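Local coordinates for extracellular solute-binding protein, family 1 (Trichodesmium erythraeum IMS101, PDB 6G7N) that binds ferric iron and, as an IdiA/FutA-type solute-binding protein, probably delivers it to an ABC transporter, at residues Asp19-Thr22 and Lys23-Leu27; Asn82-Ala86 and Asn87-Pro91; Ser137-Ile140 and Tyr141-Ser144; Gln143-Ile146 and Ala147-Ile150. One frame throughout, in Å; residues are numbered along the deposited sequence. Where two conformers were deposited one is given.

Overall arrangement
Along the chain the contacts come in the order 1, 2, 3, 4. Contact 1 closes helix 15-25 at the surface, about 27 Å from the centre of the chain. Contact 2 lies in the loop between helix 78-83 and strand 96-108, its centre about 25 Å from that of contact 1. Contacts 3 and 4 share Gln143 and Ser144 on helix 140-167, and their centres are about 8 Å apart. Both lie across the chain's centre from contact 1. Contact 3 holds Tyr141, a ligand of the ferric ion, and contact 4 carries the same helix away from the site. Contacts 1 and 2 lie away from this iron-binding tyrosine.

Contact 1 of 4, residues Asp19-Thr22 and Lys23-Leu27; sequences DSFT and KKTGL
Thr25 lies across the ring of Phe21. Its OG1 is 3.5 Å above the ring plane, over the centre, and Thr25 CG2 is 3.5 Å from Phe21 CE1. The ring gets there because Phe21 CG is anti to the backbone N (chi1 175°). Thr25 OG1 stands between its own backbone N and carbonyl carbon (chi1 73°). From there it gives a bond to Phe21 O at 2.9 Å, above the carbonyl plane. Phe21 O also accepts from Thr25 N, so two bonds grip this oxygen. Thr25 OG1 in turn accepts from Leu27 N at 3.1 Å, which makes an ST turn. Leu27 slants across Phe21, with Leu27 CB 3.7 Å from Phe21 CE2. An alanine in place of Phe21 would probably leave a gap beneath Thr25 and Leu27, and free the Leu27 side chain to shift. Thr22 OG1 is hydrogen-bonded to Leu27 O at 2.7 Å and also to Tyr18 O; both are acceptors, so its one proton is probably shared between them. Gly26 N bonds to Thr22 O at 2.8 Å. Gly26 has positive phi (84°), which turns the chain out of the helix. A side chain at these backbone angles would press on the carbonyl oxygen of Thr25. The tail of Lys24 lies beside Ser20, with Lys24 CE 3.5 Å from Ser20 OG. Together these groups form the C-terminal end of helix 15-25, inside the beta-alpha-beta unit of strands 2-7 and 28-33. Helix 245-255 packs alongside, and its Phe251 meets Phe21 edge-to-face.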
ATOM      1  N   ASP A  19     -19.362  12.741   5.975  1.00 13.86           N
ATOM      2  CA  ASP A  19     -20.441  13.389   6.727  1.00 14.27           C
ATOM      3  C   ASP A  19     -19.944  14.092   7.985  1.00 14.28           C
ATOM      4  O   ASP A  19     -20.396  15.181   8.293  1.00 15.29           O
ATOM      5  CB  ASP A  19     -21.520  12.360   7.055  1.00 16.14           C
ATOM      6  CG  ASP A  19     -22.314  11.887   5.807  1.00 18.03           C
ATOM      7  OD1 ASP A  19     -22.132  12.452   4.713  1.00 22.20           O
ATOM      8  OD2 ASP A  19     -23.055  10.923   5.935  1.00 23.86           O
ATOM      9  N   SER A  20     -18.998  13.491   8.696  1.00 14.55           N
ATOM     10  CA  SER A  20     -18.399  14.141   9.853  1.00 14.41           C
ATOM     11  C   SER A  20     -17.624  15.383   9.450  1.00 14.21           C
ATOM     12  O   SER A  20     -17.724  16.440  10.111  1.00 15.20           O
ATOM     13  CB  SER A  20     -17.525  13.153  10.595  1.00 15.92           C
ATOM     14  OG  SER A  20     -16.912  13.815  11.682  1.00 18.97           O
ATOM     15  N   PHE A  21     -16.842  15.268   8.380  1.00 13.91           N
ATOM     16  CA  PHE A  21     -16.138  16.427   7.825  1.00 13.70           C
ATOM     17  C   PHE A  21     -17.109  17.566   7.516  1.00 13.93           C
ATOM     18  O   PHE A  21     -16.840  18.718   7.875  1.00 14.24           O
ATOM     19  CB  PHE A  21     -15.348  16.005   6.598  1.00 13.43           C
ATOM     20  CG  PHE A  21     -14.703  17.126   5.891  1.00 12.98           C
ATOM     21  CD1 PHE A  21     -13.565  17.719   6.427  1.00 13.27           C
ATOM     22  CD2 PHE A  21     -15.166  17.576   4.664  1.00 14.30           C
ATOM     23  CE1 PHE A  21     -12.931  18.763   5.784  1.00 15.63           C
ATOM     24  CE2 PHE A  21     -14.521  18.602   3.999  1.00 16.10           C
ATOM     25  CZ  PHE A  21     -13.404  19.202   4.567  1.00 16.19           C
ATOM     26  N   THR A  22     -18.226  17.257   6.887  1.00 14.06           N
ATOM     27  CA  THR A  22     -19.200  18.289   6.584  1.00 14.76           C
ATOM     28  C   THR A  22     -19.794  18.935   7.848  1.00 15.04           C
ATOM     29  O   THR A  22     -19.969  20.159   7.896  1.00 16.19           O
ATOM     30  CB  THR A  22     -20.276  17.729   5.661  1.00 15.69           C
ATOM     31  OG1 THR A  22     -19.644  17.229   4.480  1.00 18.42           O
ATOM     32  CG2 THR A  22     -21.279  18.785   5.288  1.00 19.08           C
ATOM     33  N   LYS A  23     -20.073  18.110   8.838  1.00 14.85           N
ATOM     34  CA  LYS A  23     -20.567  18.668  10.145  0.70 16.83           C
ATOM     35  C   LYS A  23     -19.539  19.627  10.784  1.00 16.41           C
ATOM     36  O   LYS A  23     -19.861  20.679  11.341  1.00 18.96           O
ATOM     37  CB  LYS A  23     -20.858  17.515  11.104  0.70 20.36           C
ATOM     38  CG  LYS A  23     -21.414  17.861  12.471  0.70 26.76           C
ATOM     39  CD  LYS A  23     -21.754  16.581  13.236  0.70 34.03           C
ATOM     40  CE  LYS A  23     -22.037  16.844  14.712  0.70 39.35           C
ATOM     41  NZ  LYS A  23     -21.580  15.737  15.603  0.70 42.63           N
ATOM     42  N   LYS A  24     -18.273  19.257  10.701  1.00 14.83           N
ATOM     43  CA  LYS A  24     -17.203  20.047  11.316  1.00 15.27           C
ATOM     44  C   LYS A  24     -16.804  21.305  10.563  1.00 15.25           C
ATOM     45  O   LYS A  24     -16.396  22.287  11.184  1.00 19.28           O
ATOM     46  CB  LYS A  24     -15.980  19.139  11.536  1.00 17.42           C
ATOM     47  CG  LYS A  24     -16.222  18.076  12.585  1.00 19.70           C
ATOM     48  CD  LYS A  24     -15.107  17.047  12.625  1.00 23.88           C
ATOM     49  CE  LYS A  24     -15.260  16.112  13.784  1.00 33.40           C
ATOM     50  NZ  LYS A  24     -14.455  16.687  14.879  1.00 39.45           N
ATOM     51  N   THR A  25     -16.920  21.286   9.245  1.00 14.98           N
ATOM     52  CA  THR A  25     -16.392  22.346   8.369  1.00 16.50           C
ATOM     53  C   THR A  25     -17.414  23.076   7.534  1.00 16.29           C
ATOM     54  O   THR A  25     -17.107  24.133   6.996  1.00 19.10           O
ATOM     55  CB  THR A  25     -15.320  21.819   7.417  1.00 16.52           C
ATOM     56  OG1 THR A  25     -15.913  21.011   6.390  1.00 16.67           O
ATOM     57  CG2 THR A  25     -14.234  21.056   8.152  1.00 18.19           C
ATOM     58  N   GLY A  26     -18.588  22.491   7.362  1.00 16.24           N
ATOM     59  CA  GLY A  26     -19.586  23.025   6.458  1.00 18.34           C
ATOM     60  C   GLY A  26     -19.416  22.628   5.003  1.00 18.59           C
ATOM     61  O   GLY A  26     -20.250  22.989   4.194  1.00 22.68           O
ATOM     62  N   LEU A  27     -18.354  21.909   4.663  1.00 17.16           N
ATOM     63  CA  LEU A  27     -18.029  21.623   3.267  1.00 17.47           C
ATOM     64  C   LEU A  27     -18.539  20.254   2.858  1.00 17.39           C
ATOM     65  O   LEU A  27     -18.248  19.275   3.526  1.00 17.26           O
ATOM     66  CB  LEU A  27     -16.522  21.640   3.094  1.00 17.97           C
ATOM     67  CG  LEU A  27     -15.873  23.003   3.295  1.00 19.71           C
ATOM     68  CD1 LEU A  27     -14.367  22.847   3.320  1.00 20.39           C
ATOM     69  CD2 LEU A  27     -16.282  24.031   2.247  1.00 25.08           C
TER

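Contact 2 of 4, residues Asn82-Ala86 and Asn87-Pro91; sequences NKIPA and NLRSP
Ala86 and Asn87 form a short 3-10 turn, with Arg89 folded back over it, in the loop from helix 78-83 to strand 96-108. The chain leaves helical geometry at Ile84. The turn is closed by Leu88 N, which bonds to Pro85 O at 2.9 Å. A weak bond from Arg89 N to Ala86 O follows at 3.4 Å. Arg89 CG stands between the backbone N and the carbonyl carbon (chi1 45°), and the chain is extended from CG to NE. This takes the guanidinium back across the turn, where Ala86 CA lies 3.6 Å above one face, over its centre. Arg89 NE donates to Ile84 O at 2.9 Å, with the oxygen 20° out of the guanidinium plane. Arg89 NH1 has a further, weak bond to Asn81 O. A leucine in place of Arg89 would probably leave Ile84 O without its side-chain donor and uncover the turn at Ala86. The Ile84 side chain faces Phe96 and Phe98 of strand 96-108, and Leu88 reaches Lys100 of the same strand. Leu88 also slants across the proline ring, with Leu88 CD1 4.0 Å from Pro85 CG.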
ATOM      1  N   ASN A  82       3.253  17.006  11.750  1.00  9.29           N
ATOM      2  CA  ASN A  82       3.422  16.442  13.081  1.00  9.46           C
ATOM      3  C   ASN A  82       2.749  15.057  13.210  1.00  9.19           C
ATOM      4  O   ASN A  82       3.313  14.161  13.831  1.00  9.91           O
ATOM      5  CB  ASN A  82       2.892  17.395  14.157  1.00 10.00           C
ATOM      6  CG  ASN A  82       3.131  16.833  15.537  1.00 12.00           C
ATOM      7  OD1 ASN A  82       4.249  16.424  15.881  1.00 12.47           O
ATOM      8  ND2 ASN A  82       2.014  16.695  16.313  1.00 16.21           N
ATOM      9  N   LYS A  83       1.557  14.923  12.662  1.00  8.90           N
ATOM     10  CA  LYS A  83       0.796  13.702  12.846  1.00  9.02           C
ATOM     11  C   LYS A  83       1.171  12.569  11.887  1.00  8.79           C
ATOM     12  O   LYS A  83       0.962  11.404  12.235  1.00  9.48           O
ATOM     13  CB  LYS A  83      -0.714  13.984  12.751  1.00  9.72           C
ATOM     14  CG  LYS A  83      -1.230  14.898  13.865  1.00 11.13           C
ATOM     15  CD  LYS A  83      -1.130  14.280  15.248  1.00 13.19           C
ATOM     16  CE  LYS A  83      -1.724  15.173  16.307  1.00 15.35           C
ATOM     17  NZ  LYS A  83      -1.668  14.552  17.653  1.00 17.97           N
ATOM     18  N   ILE A  84       1.653  12.888  10.681  1.00  8.63           N
ATOM     19  CA  ILE A  84       2.022  11.848   9.711  1.00  8.73           C
ATOM     20  C   ILE A  84       3.512  11.615   9.831  1.00  8.68           C
ATOM     21  O   ILE A  84       4.313  12.543   9.674  1.00  8.74           O
ATOM     22  CB  ILE A  84       1.617  12.216   8.293  1.00  9.01           C
ATOM     23  CG1 ILE A  84       0.119  12.478   8.206  1.00  9.04           C
ATOM     24  CG2 ILE A  84       2.042  11.133   7.336  1.00  9.45           C
ATOM     25  CD1 ILE A  84      -0.378  12.961   6.873  1.00 10.14           C
ATOM     26  N   PRO A  85       3.936  10.357  10.110  1.00  8.82           N
ATOM     27  CA  PRO A  85       5.362  10.083  10.174  1.00  8.89           C
ATOM     28  C   PRO A  85       6.082  10.545   8.908  1.00  8.50           C
ATOM     29  O   PRO A  85       5.571  10.370   7.804  1.00  8.43           O
ATOM     30  CB  PRO A  85       5.407   8.536  10.300  1.00 10.29           C
ATOM     31  CG  PRO A  85       4.091   8.165  10.897  1.00 11.67           C
ATOM     32  CD  PRO A  85       3.114   9.149  10.337  1.00  9.91           C
ATOM     33  N   ALA A  86       7.301  11.078   9.077  1.00  8.68           N
ATOM     34  CA  ALA A  86       8.034  11.626   7.944  1.00  8.33           C
ATOM     35  C   ALA A  86       8.235  10.632   6.812  1.00  8.29           C
ATOM     36  O   ALA A  86       8.216  11.009   5.644  1.00  8.94           O
ATOM     37  CB  ALA A  86       9.378  12.161   8.401  1.00  9.27           C
ATOM     38  N   ASN A  87       8.437   9.362   7.152  1.00  8.20           N
ATOM     39  CA  ASN A  87       8.661   8.332   6.139  1.00  8.30           C
ATOM     40  C   ASN A  87       7.440   8.045   5.281  1.00  8.42           C
ATOM     41  O   ASN A  87       7.577   7.407   4.238  1.00  8.98           O
ATOM     42  CB  ASN A  87       9.202   7.045   6.772  1.00  9.36           C
ATOM     43  CG  ASN A  87       8.277   6.460   7.817  1.00  9.16           C
ATOM     44  OD1 ASN A  87       8.014   7.118   8.840  1.00 10.03           O
ATOM     45  ND2 ASN A  87       7.754   5.256   7.579  1.00  9.98           N
ATOM     46  N   LEU A  88       6.247   8.457   5.731  1.00  8.21           N
ATOM     47  CA  LEU A  88       4.996   8.180   5.067  1.00  8.60           C
ATOM     48  C   LEU A  88       4.429   9.405   4.341  1.00  8.63           C
ATOM     49  O   LEU A  88       3.254   9.395   3.954  1.00  9.80           O
ATOM     50  CB  LEU A  88       3.971   7.616   6.057  1.00  8.69           C
ATOM     51  CG  LEU A  88       4.415   6.363   6.817  1.00  9.08           C
ATOM     52  CD1 LEU A  88       3.305   5.884   7.740  1.00 11.03           C
ATOM     53  CD2 LEU A  88       4.838   5.235   5.882  1.00  9.72           C
ATOM     54  N   ARG A  89       5.250  10.436   4.129  1.00  8.71           N
ATOM     55  CA  ARG A  89       4.811  11.603   3.354  1.00  9.10           C
ATOM     56  C   ARG A  89       5.932  12.034   2.412  1.00  9.05           C
ATOM     57  O   ARG A  89       7.124  11.803   2.631  1.00  9.42           O
ATOM     58  CB  ARG A  89       4.345  12.752   4.269  1.00  9.05           C
ATOM     59  CG  ARG A  89       5.235  13.049   5.463  1.00  8.94           C
ATOM     60  CD  ARG A  89       4.724  14.251   6.283  1.00  9.13           C
ATOM     61  NE  ARG A  89       5.329  14.342   7.618  1.00  9.04           N
ATOM     62  CZ  ARG A  89       6.517  14.881   7.884  1.00  9.30           C
ATOM     63  NH1 ARG A  89       6.925  14.924   9.161  1.00  9.34           N
ATOM     64  NH2 ARG A  89       7.304  15.353   6.920  1.00  9.82           N
ATOM     65  N   SER A  90       5.522  12.684   1.316  1.00  9.15           N
ATOM     66  CA  SER A  90       6.472  13.162   0.314  1.00  9.35           C
ATOM     67  C   SER A  90       7.471  14.127   0.952  1.00  9.41           C
ATOM     68  O   SER A  90       7.037  15.116   1.562  1.00  9.80           O
ATOM     69  CB  SER A  90       5.697  13.983  -0.709  1.00  9.79           C
ATOM     70  OG  SER A  90       6.539  14.684  -1.602  1.00 11.44           O
ATOM     71  N   PRO A  91       8.773  13.975   0.692  1.00  9.50           N
ATOM     72  CA  PRO A  91       9.739  14.990   1.146  1.00 10.88           C
ATOM     73  C   PRO A  91       9.454  16.390   0.618  1.00 11.66           C
ATOM     74  O   PRO A  91       9.840  17.371   1.264  1.00 13.64           O
ATOM     75  CB  PRO A  91      11.080  14.456   0.628  1.00 12.10           C
ATOM     76  CG  PRO A  91      10.867  12.971   0.636  1.00 12.13           C
ATOM     77  CD  PRO A  91       9.466  12.794   0.138  1.00 10.87           C
TER

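Contact 3 of 4, residues Ser137-Ile140 and Tyr141-Ser144; sequences SSNI and YNQS. With FE (Fe (III) ion), chain E.
Gln143 NE2 donates to Ser137 O at 2.9 Å. The bond lies in both the amide and the carbonyl planes, on a lone pair, and is nearly straight (163°). It folds the loop back against the first turn of the helix. The amide's other end, Gln143 OE1, bonds to Asn303 and accepts a hydrogen bond from a water, which also donates to Ser138 O at 3.1 Å. Tyr141 OH binds the ferric ion at 1.9 Å; Tyr197 and Tyr198 bind it too, and a bound D-alanine touches Tyr141. Asn139 is the N-cap of helix 140-167. Its CG is anti to the backbone N (chi1 168°), which brings OD1 back over the helix start, where it accepts from Asn142 N at 3.1 Å. The amide NH2 of Asn139 then lies over one face of the Tyr141 ring, with ND2 3.5 Å from Tyr141 CD2. The amide and ring planes are 76° apart. Thus the cap residue also packs on the iron-binding ring. Near the same ring Ile140 CG2 comes to 3.8 Å from Tyr141 CD1. The other branch of Ile140 turns to the glutamine, with Ile140 CD1 3.5 Å from Gln143 OE1.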
ATOM      1  N   SER A 137       4.459  -9.004 -12.298  1.00 12.73           N
ATOM      2  CA  SER A 137       5.285  -7.818 -12.206  1.00 13.12           C
ATOM      3  C   SER A 137       4.588  -6.547 -12.636  1.00 12.94           C
ATOM      4  O   SER A 137       5.139  -5.470 -12.437  1.00 14.29           O
ATOM      5  CB  SER A 137       6.566  -8.003 -13.017  1.00 14.94           C
ATOM      6  OG  SER A 137       6.193  -8.147 -14.368  1.00 17.72           O
ATOM      7  N   SER A 138       3.379  -6.649 -13.177  1.00 12.83           N
ATOM      8  CA  SER A 138       2.553  -5.478 -13.512  1.00 14.06           C
ATOM      9  C   SER A 138       2.004  -4.777 -12.274  1.00 12.96           C
ATOM     10  O   SER A 138       1.524  -3.638 -12.392  1.00 14.79           O
ATOM     11  CB  SER A 138       1.367  -5.909 -14.415  1.00 16.63           C
ATOM     12  OG  SER A 138       1.820  -6.512 -15.602  1.00 20.13           O
ATOM     13  N   ASN A 139       1.990  -5.476 -11.146  1.00 11.93           N
ATOM     14  CA  ASN A 139       1.361  -4.958  -9.944  1.00 12.21           C
ATOM     15  C   ASN A 139       2.263  -3.952  -9.210  1.00 10.91           C
ATOM     16  O   ASN A 139       3.434  -4.214  -8.953  1.00 11.12           O
ATOM     17  CB  ASN A 139       1.030  -6.133  -9.041  1.00 13.07           C
ATOM     18  CG  ASN A 139       0.636  -5.689  -7.653  1.00 13.28           C
ATOM     19  OD1 ASN A 139       1.417  -5.812  -6.704  1.00 14.30           O
ATOM     20  ND2 ASN A 139      -0.573  -5.163  -7.514  1.00 15.65           N
ATOM     21  N   ILE A 140       1.678  -2.802  -8.864  1.00 11.03           N
ATOM     22  CA  ILE A 140       2.424  -1.728  -8.214  1.00 10.93           C
ATOM     23  C   ILE A 140       2.996  -2.133  -6.855  1.00 10.22           C
ATOM     24  O   ILE A 140       4.069  -1.667  -6.500  1.00 10.32           O
ATOM     25  CB  ILE A 140       1.550  -0.433  -8.123  1.00 12.58           C
ATOM     26  CG1 ILE A 140       2.384   0.790  -7.729  1.00 14.48           C
ATOM     27  CG2 ILE A 140       0.415  -0.598  -7.113  1.00 14.05           C
ATOM     28  CD1 ILE A 140       3.339   1.275  -8.780  1.00 17.42           C
ATOM     29  N   TYR A 141       2.297  -2.991  -6.098  1.00 10.03           N
ATOM     30  CA  TYR A 141       2.820  -3.381  -4.796  1.00  9.83           C
ATOM     31  C   TYR A 141       4.176  -4.075  -4.933  1.00  9.25           C
ATOM     32  O   TYR A 141       5.108  -3.845  -4.157  1.00  9.67           O
ATOM     33  CB  TYR A 141       1.873  -4.287  -4.027  1.00 10.04           C
ATOM     34  CG  TYR A 141       0.409  -3.892  -4.006  1.00 10.06           C
ATOM     35  CD1 TYR A 141       0.021  -2.550  -3.899  1.00 10.93           C
ATOM     36  CD2 TYR A 141      -0.587  -4.846  -4.042  1.00 10.33           C
ATOM     37  CE1 TYR A 141      -1.314  -2.197  -3.870  1.00 12.42           C
ATOM     38  CE2 TYR A 141      -1.942  -4.506  -3.990  1.00 11.49           C
ATOM     39  CZ  TYR A 141      -2.310  -3.184  -3.885  1.00 11.96           C
ATOM     40  OH  TYR A 141      -3.627  -2.838  -3.869  1.00 15.56           O
ATOM     41  N   ASN A 142       4.252  -4.974  -5.919  1.00 10.06           N
ATOM     42  CA  ASN A 142       5.486  -5.682  -6.200  1.00  9.71           C
ATOM     43  C   ASN A 142       6.562  -4.738  -6.738  1.00  9.57           C
ATOM     44  O   ASN A 142       7.734  -4.863  -6.373  1.00 10.23           O
ATOM     45  CB  ASN A 142       5.236  -6.772  -7.245  1.00 10.51           C
ATOM     46  CG  ASN A 142       4.554  -7.992  -6.684  1.00 11.05           C
ATOM     47  OD1 ASN A 142       4.565  -8.236  -5.466  1.00 11.65           O
ATOM     48  ND2 ASN A 142       3.996  -8.828  -7.585  1.00 12.14           N
ATOM     49  N   GLN A 143       6.185  -3.837  -7.638  1.00  9.78           N
ATOM     50  CA  GLN A 143       7.142  -2.872  -8.155  1.00  9.88           C
ATOM     51  C   GLN A 143       7.749  -2.052  -7.003  1.00  9.89           C
ATOM     52  O   GLN A 143       8.959  -1.826  -6.954  1.00  9.96           O
ATOM     53  CB  GLN A 143       6.494  -1.970  -9.192  1.00 10.66           C
ATOM     54  CG  GLN A 143       6.107  -2.708 -10.459  1.00 11.45           C
ATOM     55  CD  GLN A 143       5.229  -1.913 -11.387  1.00 12.05           C
ATOM     56  OE1 GLN A 143       4.951  -0.743 -11.156  1.00 13.85           O
ATOM     57  NE2 GLN A 143       4.758  -2.559 -12.437  1.00 14.31           N
ATOM     58  N   SER A 144       6.905  -1.642  -6.046  1.00  9.46           N
ATOM     59  CA  SER A 144       7.391  -0.850  -4.936  1.00  9.40           C
ATOM     60  C   SER A 144       8.312  -1.639  -4.001  1.00  8.97           C
ATOM     61  O   SER A 144       9.308  -1.111  -3.512  1.00  9.35           O
ATOM     62  CB  SER A 144       6.209  -0.221  -4.174  1.00  9.83           C
ATOM     63  OG  SER A 144       5.674   0.825  -4.985  1.00 11.26           O
TER
HETATM   64 FE    FE E 403      -4.958  -3.425  -2.567  1.00 13.05          FE
HETATM   65  O   HOH W   1       2.076  -0.647 -11.684  1.00 30.31           O

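Contact 4 of 4, residues Gln143-Ile146 and Ala147-Ile150; sequences QSLI and ASLI
Gln143 to Ile150 is regular alpha-helix: Ala147 N, Ser148 N, Leu149 N and Ile150 N bond back to the carbonyls of Gln143, Ser144, Leu145 and Ile146. One side chain joins this backbone pattern. Ser148 OG stands between its own backbone N and carbonyl carbon (chi1 82°), which folds it back along the helix. It donates to Leu145 O at 2.7 Å, 16° from the carbonyl plane. That oxygen also takes Leu149 N at 3.1 Å, so two donors grip it and the serine hydroxyl is satisfied inside its own helix. Leu145 CD1 comes alongside the hydroxyl, 3.9 Å from Ser148 OG. The segment is part of helix 140-167, whose first turn bears an iron ligand, Tyr141. The side chain of Ser144 is about 12 Å from the bound Fe (III) ion, and its OG bonds to Asp59. Ile146 and Ile150 pack against helix 303-312, at Ala306 and Leu309, while Ser144 and Ser148 touch Tyr299 of helix 297-301. Ile146 and Leu149 both touch Trp161, which suggests that the run 140-167 bends beyond Ile150. Ile150 slants across Ile146, with Ile150 CD1 4.0 Å from Ile146 CG2. Ile150 CG1 also rests on the backbone, 3.4 Å from Ile146 O. Leu149 CD1 is 4.4 Å from Ile146 CD1, a looser approach. Ala147 has its CB 3.4 Å from Gln143 O.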
ATOM      1  N   GLN A 143       6.185  -3.837  -7.638  1.00  9.78           N
ATOM      2  CA  GLN A 143       7.142  -2.872  -8.155  1.00  9.88           C
ATOM      3  C   GLN A 143       7.749  -2.052  -7.003  1.00  9.89           C
ATOM      4  O   GLN A 143       8.959  -1.826  -6.954  1.00  9.96           O
ATOM      5  CB  GLN A 143       6.494  -1.970  -9.192  1.00 10.66           C
ATOM      6  CG  GLN A 143       6.107  -2.708 -10.459  1.00 11.45           C
ATOM      7  CD  GLN A 143       5.229  -1.913 -11.387  1.00 12.05           C
ATOM      8  OE1 GLN A 143       4.951  -0.743 -11.156  1.00 13.85           O
ATOM      9  NE2 GLN A 143       4.758  -2.559 -12.437  1.00 14.31           N
ATOM     10  N   SER A 144       6.905  -1.642  -6.046  1.00  9.46           N
ATOM     11  CA  SER A 144       7.391  -0.850  -4.936  1.00  9.40           C
ATOM     12  C   SER A 144       8.312  -1.639  -4.001  1.00  8.97           C
ATOM     13  O   SER A 144       9.308  -1.111  -3.512  1.00  9.35           O
ATOM     14  CB  SER A 144       6.209  -0.221  -4.174  1.00  9.83           C
ATOM     15  OG  SER A 144       5.674   0.825  -4.985  1.00 11.26           O
ATOM     16  N   LEU A 145       7.962  -2.911  -3.752  1.00  9.31           N
ATOM     17  CA  LEU A 145       8.852  -3.742  -2.944  1.00  9.67           C
ATOM     18  C   LEU A 145      10.208  -3.938  -3.638  1.00  9.37           C
ATOM     19  O   LEU A 145      11.257  -3.813  -3.005  1.00  9.84           O
ATOM     20  CB  LEU A 145       8.186  -5.077  -2.636  1.00 10.36           C
ATOM     21  CG  LEU A 145       9.063  -6.057  -1.872  1.00 10.98           C
ATOM     22  CD1 LEU A 145       9.417  -5.596  -0.464  1.00 11.63           C
ATOM     23  CD2 LEU A 145       8.332  -7.387  -1.763  1.00 13.12           C
ATOM     24  N   ILE A 146      10.183  -4.242  -4.926  1.00  9.62           N
ATOM     25  CA  ILE A 146      11.439  -4.388  -5.655  1.00  9.71           C
ATOM     26  C   ILE A 146      12.233  -3.085  -5.690  1.00  9.24           C
ATOM     27  O   ILE A 146      13.462  -3.112  -5.553  1.00  9.66           O
ATOM     28  CB  ILE A 146      11.195  -5.046  -7.025  1.00 10.98           C
ATOM     29  CG1 ILE A 146      11.014  -6.567  -6.904  1.00 14.83           C
ATOM     30  CG2 ILE A 146      12.394  -4.844  -7.957  1.00 11.84           C
ATOM     31  CD1 ILE A 146      10.316  -7.200  -5.747  1.00 16.45           C
ATOM     32  N   ALA A 147      11.549  -1.958  -5.882  1.00  9.28           N
ATOM     33  CA  ALA A 147      12.220  -0.674  -5.796  1.00  9.78           C
ATOM     34  C   ALA A 147      12.956  -0.506  -4.466  1.00  9.30           C
ATOM     35  O   ALA A 147      14.099  -0.028  -4.431  1.00 10.01           O
ATOM     36  CB  ALA A 147      11.226   0.458  -6.022  1.00  9.92           C
ATOM     37  N   SER A 148      12.301  -0.907  -3.368  1.00  9.36           N
ATOM     38  CA  SER A 148      12.965  -0.813  -2.059  1.00  9.59           C
ATOM     39  C   SER A 148      14.246  -1.657  -1.997  1.00  9.43           C
ATOM     40  O   SER A 148      15.245  -1.259  -1.390  1.00 10.26           O
ATOM     41  CB  SER A 148      11.995  -1.148  -0.922  1.00 10.65           C
ATOM     42  OG  SER A 148      11.837  -2.523  -0.697  1.00 11.78           O
ATOM     43  N   LEU A 149      14.200  -2.837  -2.622  1.00  9.37           N
ATOM     44  CA  LEU A 149      15.362  -3.731  -2.637  1.00  9.85           C
ATOM     45  C   LEU A 149      16.490  -3.182  -3.514  1.00  9.80           C
ATOM     46  O   LEU A 149      17.671  -3.328  -3.179  1.00 10.53           O
ATOM     47  CB  LEU A 149      14.954  -5.142  -3.056  1.00 10.32           C
ATOM     48  CG  LEU A 149      14.009  -5.845  -2.076  1.00 11.33           C
ATOM     49  CD1 LEU A 149      13.458  -7.114  -2.693  1.00 14.00           C
ATOM     50  CD2 LEU A 149      14.702  -6.136  -0.766  1.00 14.07           C
ATOM     51  N   ILE A 150      16.148  -2.516  -4.623  1.00  9.42           N
ATOM     52  CA  ILE A 150      17.158  -1.860  -5.437  1.00 10.19           C
ATOM     53  C   ILE A 150      17.788  -0.689  -4.682  1.00 10.36           C
ATOM     54  O   ILE A 150      19.004  -0.494  -4.730  1.00 11.24           O
ATOM     55  CB  ILE A 150      16.558  -1.379  -6.778  1.00 10.69           C
ATOM     56  CG1 ILE A 150      16.114  -2.574  -7.634  1.00 11.26           C
ATOM     57  CG2 ILE A 150      17.569  -0.519  -7.540  1.00 12.08           C
ATOM     58  CD1 ILE A 150      15.235  -2.177  -8.787  1.00 12.51           C
TER